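Side-chain contacts in dTDP-4-dehydrorhamnose reductase (Sulfolobus tokodaii, PDB 2GGS), which binds NADPH and probably reduces dTDP-4-dehydrorhamnose, acting as an enzyme of the extended short-chain dehydrogenase type: residues E78-I83 with G131-L136; V110-G113 with N117-E120. One frame throughout, in Å; residues are numbered along the deposited sequence.

Contact 1. Residues E78-I83 with G131-L136; sequences EKAYKI and GLSKLL. With NDP (NADPH dihydro-nicotinamide-adenine-dinucleotide phosphate), chain C.
The NADPH pocket draws residues from two neighbouring helices, 77-97 and 129-141, and Ala80 and Tyr81 of the first meet Ser133 and Leu136 of the second. The segment axes come within 8.7 Å and run in roughly the same direction, crossing at -27°. Ala80 and Ser133 are small, consistent with this close approach: Ser133 CB lies 3.9 Å from the carbonyl oxygen Ala80 O. Ser133 OG is buried but satisfied, with hydrogen bonds to Tyr130 O and Asn84 ND2. Tyr81 CG is anti to the backbone N (chi1 -175°), which swings the ring out beside Leu136. Leu136 CD1 meets the ring at its edge, in plane, 3.6 Å from Tyr81 CE1. In this Rossmann-type fold each helix also turns a side chain to the cofactor. Lys134 CB points away from 78-83, and the side chain runs past Asn84, bent at chi2 and chi3. Its NZ gives a 2.9 Å hydrogen bond to NADPH O3D and a weak one to O2D. Tyr130 OH also bonds the cofactor; Tyr130 and Lys134 have the spacing of the YxxxK motif of short-chain dehydrogenases. At the adenine end, Ile83 CG1 packs 3.6 Å from NADPH N7A.

Contact 2. Residues V110-G113 with N117-E120; sequences VFDG and NYKE
Phe111 lays its ring over one face of the Tyr118 ring in an offset stack. The centroids are 4.2 Å apart and the planes are nearly parallel, at 6°. The two side chains run past each other in opposite directions, so each CB ends up over the other ring. Phe111 CB lies 3.6 Å from the Tyr118 centroid, and Tyr118 CB lies 3.7 Å from the Phe111 centroid; both are CH-pi contacts close to the ring normal. With CG anti to the carbonyl carbon in both (chi1 -61° in Phe111, -69° in Tyr118), each ring is carried across to lie against the CB of the other. The closest ring atoms are Phe111 CD1 and Tyr118 CD1, at 3.4 Å. The opposite face of Phe111 is covered toward its rim by Val110 CG2.

The phenol oxygen reaches back to the first segment. Tyr118 OH accepts a weak, bent hydrogen bond from Gly113 N at 3.1 Å, and is also bonded to the backbone N of Lys115. A water in the plane of the Tyr118 ring, at its edge, lies 2.8 Å from Tyr118 OH and donates to Asp112 OD1 at 2.6 Å. Asp112 OD1 also accepts from Glu114 N. The phenol and the carboxylate thus both hold the backbone of the turn between the segments. A leucine in place of Tyr118 would probably leave one face of Phe111 poorly covered and Gly113 N and Lys115 N without their phenol oxygen acceptor.

Outside the pair, Phe111 also packs on Leu250 and His206. The stack closes a short loop that follows strand 101-107 of the Rossmann-type sheet, on the way to helix 129-141.

How the contacts relate
Along the chain, segment 78-83 comes first, near the start of helix 77-97. The chain then passes through strand 101-107 and enters the long loop that leads to helix 129-141. Contact 2 closes a small loop there, with three residues between 110-113 and 117-120. Contact 1 closes the wider one when the chain reaches 131-136, with 47 residues between its segments. Contact 2 therefore lies wholly within the span of contact 1, and the two do not cross. Their centres are 18 Å apart, but they touch: Val110 CG1 packs 3.7 Å from Gly131 O. Contact 1 joins two helices beside the cofactor; contact 2 folds the intervening loop against itself.

Contact 1. Residues E78-I83 with G131-L136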
loop_
_atom_site.group_PDB
_atom_site.type_symbol
_atom_site.label_atom_id
_atom_site.label_comp_id
_atom_site.label_asym_id
_atom_site.label_seq_id
_atom_site.Cartn_x
_atom_site.Cartn_y
_atom_site.Cartn_z
ATOM N N GLU A 78 14.910 2.810 -12.955
ATOM C CA GLU A 78 16.029 2.654 -12.015
ATOM C C GLU A 78 15.685 3.098 -10.582
ATOM O O GLU A 78 15.968 2.385 -9.633
ATOM C CB GLU A 78 17.271 3.433 -12.488
ATOM C CG GLU A 78 17.883 2.912 -13.772
ATOM C CD GLU A 78 17.361 3.573 -15.041
ATOM O OE1 GLU A 78 16.338 4.325 -15.001
ATOM O OE2 GLU A 78 17.978 3.279 -16.102
ATOM N N LYS A 79 15.089 4.278 -10.452
ATOM C CA LYS A 79 14.673 4.798 -9.152
ATOM C C LYS A 79 13.630 3.869 -8.502
ATOM O O LYS A 79 13.734 3.575 -7.315
ATOM C CB LYS A 79 14.069 6.192 -9.295
ATOM C CG LYS A 79 13.658 6.809 -7.981
ATOM C CD LYS A 79 12.939 8.131 -8.206
ATOM C CE LYS A 79 12.371 8.703 -6.903
ATOM N NZ LYS A 79 11.738 10.051 -7.160
ATOM N N ALA A 80 12.634 3.462 -9.284
ATOM C CA ALA A 80 11.565 2.530 -8.759
ATOM C C ALA A 80 12.185 1.250 -8.257
ATOM O O ALA A 80 11.886 0.790 -7.141
ATOM C CB ALA A 80 10.542 2.245 -9.839
ATOM N N TYR A 81 13.088 0.666 -9.044
ATOM C CA TYR A 81 13.785 -0.538 -8.596
ATOM C C TYR A 81 14.508 -0.407 -7.248
ATOM O O TYR A 81 14.434 -1.263 -6.378
ATOM C CB TYR A 81 14.745 -1.056 -9.703
ATOM C CG TYR A 81 15.384 -2.376 -9.311
ATOM C CD1 TYR A 81 14.712 -3.587 -9.534
ATOM C CD2 TYR A 81 16.651 -2.420 -8.707
ATOM C CE1 TYR A 81 15.288 -4.813 -9.177
ATOM C CE2 TYR A 81 17.233 -3.643 -8.351
ATOM C CZ TYR A 81 16.525 -4.823 -8.586
ATOM O OH TYR A 81 17.079 -6.005 -8.242
ATOM N N LYS A 82 15.253 0.664 -7.067
ATOM C CA LYS A 82 16.040 0.801 -5.887
ATOM C C LYS A 82 15.231 0.867 -4.622
ATOM O O LYS A 82 15.662 0.318 -3.612
ATOM C CB LYS A 82 16.860 2.081 -5.964
ATOM C CG LYS A 82 18.063 1.897 -6.854
ATOM C CD LYS A 82 19.249 2.665 -6.270
ATOM C CE LYS A 82 19.416 4.033 -6.925
ATOM N NZ LYS A 82 20.132 3.915 -8.242
ATOM N N ILE A 83 14.092 1.548 -4.671
ATOM C CA ILE A 83 13.288 1.705 -3.445
ATOM C C ILE A 83 12.264 0.568 -3.342
ATOM O O ILE A 83 12.090 0.034 -2.253
ATOM C CB ILE A 83 12.624 3.111 -3.314
ATOM C CG1 ILE A 83 11.889 3.313 -1.971
ATOM C CG2 ILE A 83 11.669 3.402 -4.501
ATOM C CD1 ILE A 83 12.664 2.973 -0.714
ATOM N N GLY A 131 4.190 -2.202 -10.657
ATOM C CA GLY A 131 3.881 -3.604 -10.311
ATOM C C GLY A 131 5.086 -4.550 -10.324
ATOM O O GLY A 131 5.287 -5.361 -9.407
ATOM N N LEU A 132 5.915 -4.433 -11.356
ATOM C CA LEU A 132 7.115 -5.280 -11.466
ATOM C C LEU A 132 8.123 -4.960 -10.367
ATOM O O LEU A 132 8.636 -5.872 -9.713
ATOM C CB LEU A 132 7.762 -5.140 -12.861
ATOM C CG LEU A 132 8.988 -6.079 -12.991
ATOM C CD1 LEU A 132 8.696 -7.547 -12.619
ATOM C CD2 LEU A 132 9.570 -5.987 -14.407
ATOM N N SER A 133 8.448 -3.675 -10.181
ATOM C CA SER A 133 9.363 -3.319 -9.083
ATOM C C SER A 133 8.852 -3.837 -7.735
ATOM O O SER A 133 9.630 -4.379 -6.947
ATOM C CB SER A 133 9.678 -1.805 -9.025
ATOM O OG SER A 133 8.510 -1.042 -8.806
ATOM N N LYS A 134 7.538 -3.697 -7.483
ATOM C CA LYS A 134 6.958 -4.227 -6.275
ATOM C C LYS A 134 7.050 -5.745 -6.220
ATOM O O LYS A 134 7.403 -6.303 -5.169
ATOM C CB LYS A 134 5.519 -3.718 -6.103
ATOM C CG LYS A 134 5.455 -2.187 -5.778
ATOM C CD LYS A 134 5.919 -1.806 -4.371
ATOM C CE LYS A 134 5.057 -2.427 -3.246
ATOM N NZ LYS A 134 5.543 -2.070 -1.886
ATOM N N LEU A 135 6.803 -6.405 -7.330
ATOM C CA LEU A 135 6.910 -7.881 -7.361
ATOM C C LEU A 135 8.337 -8.319 -7.050
ATOM O O LEU A 135 8.528 -9.262 -6.323
ATOM C CB LEU A 135 6.492 -8.451 -8.703
ATOM C CG LEU A 135 6.718 -9.959 -8.840
ATOM C CD1 LEU A 135 5.941 -10.721 -7.762
ATOM C CD2 LEU A 135 6.290 -10.362 -10.258
ATOM N N LEU A 136 9.333 -7.617 -7.580
ATOM C CA LEU A 136 10.728 -7.918 -7.230
ATOM C C LEU A 136 10.999 -7.709 -5.739
ATOM O O LEU A 136 11.614 -8.567 -5.107
ATOM C CB LEU A 136 11.702 -7.144 -8.140
ATOM C CG LEU A 136 11.513 -7.479 -9.633
ATOM C CD1 LEU A 136 12.469 -6.652 -10.487
ATOM C CD2 LEU A 136 11.601 -8.979 -10.006
HETATM P PA NDP C . 2.627 6.829 0.111
HETATM O O1A NDP C . 2.965 7.272 -1.251
HETATM O O2A NDP C . 1.626 7.683 0.793
HETATM O O5B NDP C . 3.905 6.737 1.035
HETATM C C5B NDP C . 5.155 6.334 0.503
HETATM C C4B NDP C . 6.103 6.323 1.674
HETATM O O4B NDP C . 7.342 5.780 1.212
HETATM C C3B NDP C . 6.341 7.700 2.273
HETATM O O3B NDP C . 6.374 7.578 3.669
HETATM C C2B NDP C . 7.739 8.030 1.733
HETATM O O2B NDP C . 8.379 8.869 2.645
HETATM C C1B NDP C . 8.352 6.636 1.725
HETATM N N9A NDP C . 9.526 6.578 0.850
HETATM C C8A NDP C . 9.545 6.648 -0.510
HETATM N N7A NDP C . 10.843 6.582 -0.924
HETATM C C5A NDP C . 11.617 6.476 0.169
HETATM C C6A NDP C . 13.004 6.391 0.343
HETATM N N6A NDP C . 13.838 6.514 -0.727
HETATM N N1A NDP C . 13.464 6.320 1.629
HETATM C C2A NDP C . 12.638 6.309 2.747
HETATM N N3A NDP C . 11.279 6.410 2.566
HETATM C C4A NDP C . 10.801 6.496 1.303
HETATM O O3 NDP C . 2.196 5.279 -0.100
HETATM P PN NDP C . 0.995 4.490 0.652
HETATM O O1N NDP C . 0.933 4.729 2.077
HETATM O O2N NDP C . -0.164 4.765 -0.227
HETATM O O5D NDP C . 1.447 2.988 0.335
HETATM C C5D NDP C . 1.945 2.153 1.375
HETATM C C4D NDP C . 2.383 0.796 0.840
HETATM O O4D NDP C . 1.266 0.174 0.248
HETATM C C3D NDP C . 3.462 0.855 -0.238
HETATM O O3D NDP C . 4.208 -0.317 -0.044
HETATM C C2D NDP C . 2.692 0.770 -1.532
HETATM O O2D NDP C . 3.514 0.262 -2.569
HETATM C C1D NDP C . 1.573 -0.208 -1.094
HETATM N N1N NDP C . 0.394 -0.068 -1.957
HETATM C C2N NDP C . -0.086 1.194 -2.181
HETATM C C3N NDP C . -1.300 1.407 -2.820
HETATM C C7N NDP C . -1.770 2.810 -3.031
HETATM O O7N NDP C . -2.873 3.035 -3.879
HETATM N N7N NDP C . -1.139 3.818 -2.433
HETATM C C4N NDP C . -2.132 0.235 -3.307
HETATM C C5N NDP C . -1.508 -1.115 -3.048
HETATM C C6N NDP C . -0.283 -1.196 -2.374
HETATM P P2B NDP C . 8.540 10.499 2.378
HETATM O O1X NDP C . 8.840 10.997 3.735
HETATM O O2X NDP C . 7.270 11.025 1.801
HETATM O O3X NDP C . 9.689 10.759 1.370
#

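Contact 2. Residues V110-G113 with N117-E120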
loop_
_atom_site.group_PDB
_atom_site.type_symbol
_atom_site.label_atom_id
_atom_site.label_comp_id
_atom_site.label_asym_id
_atom_site.label_seq_id
_atom_site.Cartn_x
_atom_site.Cartn_y
_atom_site.Cartn_z
ATOM N N VAL A 110 0.781 -6.230 -8.840
ATOM C CA VAL A 110 1.609 -7.368 -9.285
ATOM C C VAL A 110 0.852 -8.320 -10.215
ATOM O O VAL A 110 1.492 -9.153 -10.836
ATOM C CB VAL A 110 2.248 -8.206 -8.136
ATOM C CG1 VAL A 110 3.078 -7.314 -7.156
ATOM C CG2 VAL A 110 1.186 -9.060 -7.400
ATOM N N PHE A 111 -0.485 -8.216 -10.286
ATOM C CA PHE A 111 -1.294 -9.106 -11.177
ATOM C C PHE A 111 -1.634 -8.447 -12.511
ATOM O O PHE A 111 -1.673 -7.211 -12.599
ATOM C CB PHE A 111 -2.572 -9.543 -10.450
ATOM C CG PHE A 111 -2.301 -10.323 -9.190
ATOM C CD1 PHE A 111 -1.860 -11.648 -9.263
ATOM C CD2 PHE A 111 -2.474 -9.731 -7.928
ATOM C CE1 PHE A 111 -1.572 -12.376 -8.089
ATOM C CE2 PHE A 111 -2.241 -10.452 -6.747
ATOM C CZ PHE A 111 -1.775 -11.775 -6.823
ATOM N N ASP A 112 -1.902 -9.272 -13.537
ATOM C CA ASP A 112 -2.073 -8.708 -14.879
ATOM C C ASP A 112 -3.468 -8.119 -15.091
ATOM O O ASP A 112 -3.685 -7.349 -16.018
ATOM C CB ASP A 112 -1.649 -9.671 -16.011
ATOM C CG ASP A 112 -2.446 -10.940 -16.056
ATOM O OD1 ASP A 112 -3.590 -10.943 -15.582
ATOM O OD2 ASP A 112 -1.938 -11.930 -16.658
ATOM N N GLY A 113 -4.376 -8.443 -14.181
ATOM C CA GLY A 113 -5.725 -7.886 -14.197
ATOM C C GLY A 113 -6.713 -8.493 -15.175
ATOM O O GLY A 113 -7.799 -7.949 -15.360
ATOM N N ASN A 117 -10.263 -10.850 -8.571
ATOM C CA ASN A 117 -10.473 -11.674 -7.409
ATOM C C ASN A 117 -9.257 -12.537 -7.099
ATOM O O ASN A 117 -9.340 -13.745 -6.947
ATOM C CB ASN A 117 -11.766 -12.493 -7.650
ATOM C CG ASN A 117 -12.974 -11.579 -7.822
ATOM O OD1 ASN A 117 -13.647 -11.558 -8.884
ATOM N ND2 ASN A 117 -13.231 -10.770 -6.795
ATOM N N TYR A 118 -8.075 -11.914 -7.041
ATOM C CA TYR A 118 -6.841 -12.700 -6.887
ATOM C C TYR A 118 -6.628 -13.212 -5.488
ATOM O O TYR A 118 -6.769 -12.452 -4.526
ATOM C CB TYR A 118 -5.622 -11.871 -7.312
ATOM C CG TYR A 118 -5.603 -11.610 -8.799
ATOM C CD1 TYR A 118 -5.135 -12.588 -9.676
ATOM C CD2 TYR A 118 -6.091 -10.404 -9.339
ATOM C CE1 TYR A 118 -5.131 -12.368 -11.055
ATOM C CE2 TYR A 118 -6.081 -10.175 -10.704
ATOM C CZ TYR A 118 -5.603 -11.165 -11.552
ATOM O OH TYR A 118 -5.590 -10.972 -12.901
ATOM N N LYS A 119 -6.303 -14.507 -5.370
ATOM C CA LYS A 119 -5.976 -15.108 -4.082
ATOM C C LYS A 119 -4.458 -15.174 -3.907
ATOM O O LYS A 119 -3.726 -14.940 -4.869
ATOM C CB LYS A 119 -6.636 -16.485 -3.904
ATOM C CG LYS A 119 -6.418 -17.445 -5.008
ATOM C CD LYS A 119 -7.258 -18.755 -4.767
ATOM C CE LYS A 119 -8.770 -18.513 -4.740
ATOM N NZ LYS A 119 -9.381 -18.312 -6.124
ATOM N N GLU A 120 -4.007 -15.476 -2.689
ATOM C CA GLU A 120 -2.572 -15.411 -2.355
ATOM C C GLU A 120 -1.665 -16.195 -3.294
ATOM O O GLU A 120 -0.580 -15.732 -3.653
ATOM C CB GLU A 120 -2.294 -15.810 -0.913
ATOM C CG GLU A 120 -2.788 -14.790 0.134
ATOM C CD GLU A 120 -4.312 -14.875 0.480
ATOM O OE1 GLU A 120 -5.064 -15.645 -0.175
ATOM O OE2 GLU A 120 -4.749 -14.131 1.367
HETATM O O HOH W 1 -4.284 -13.014 -14.226
#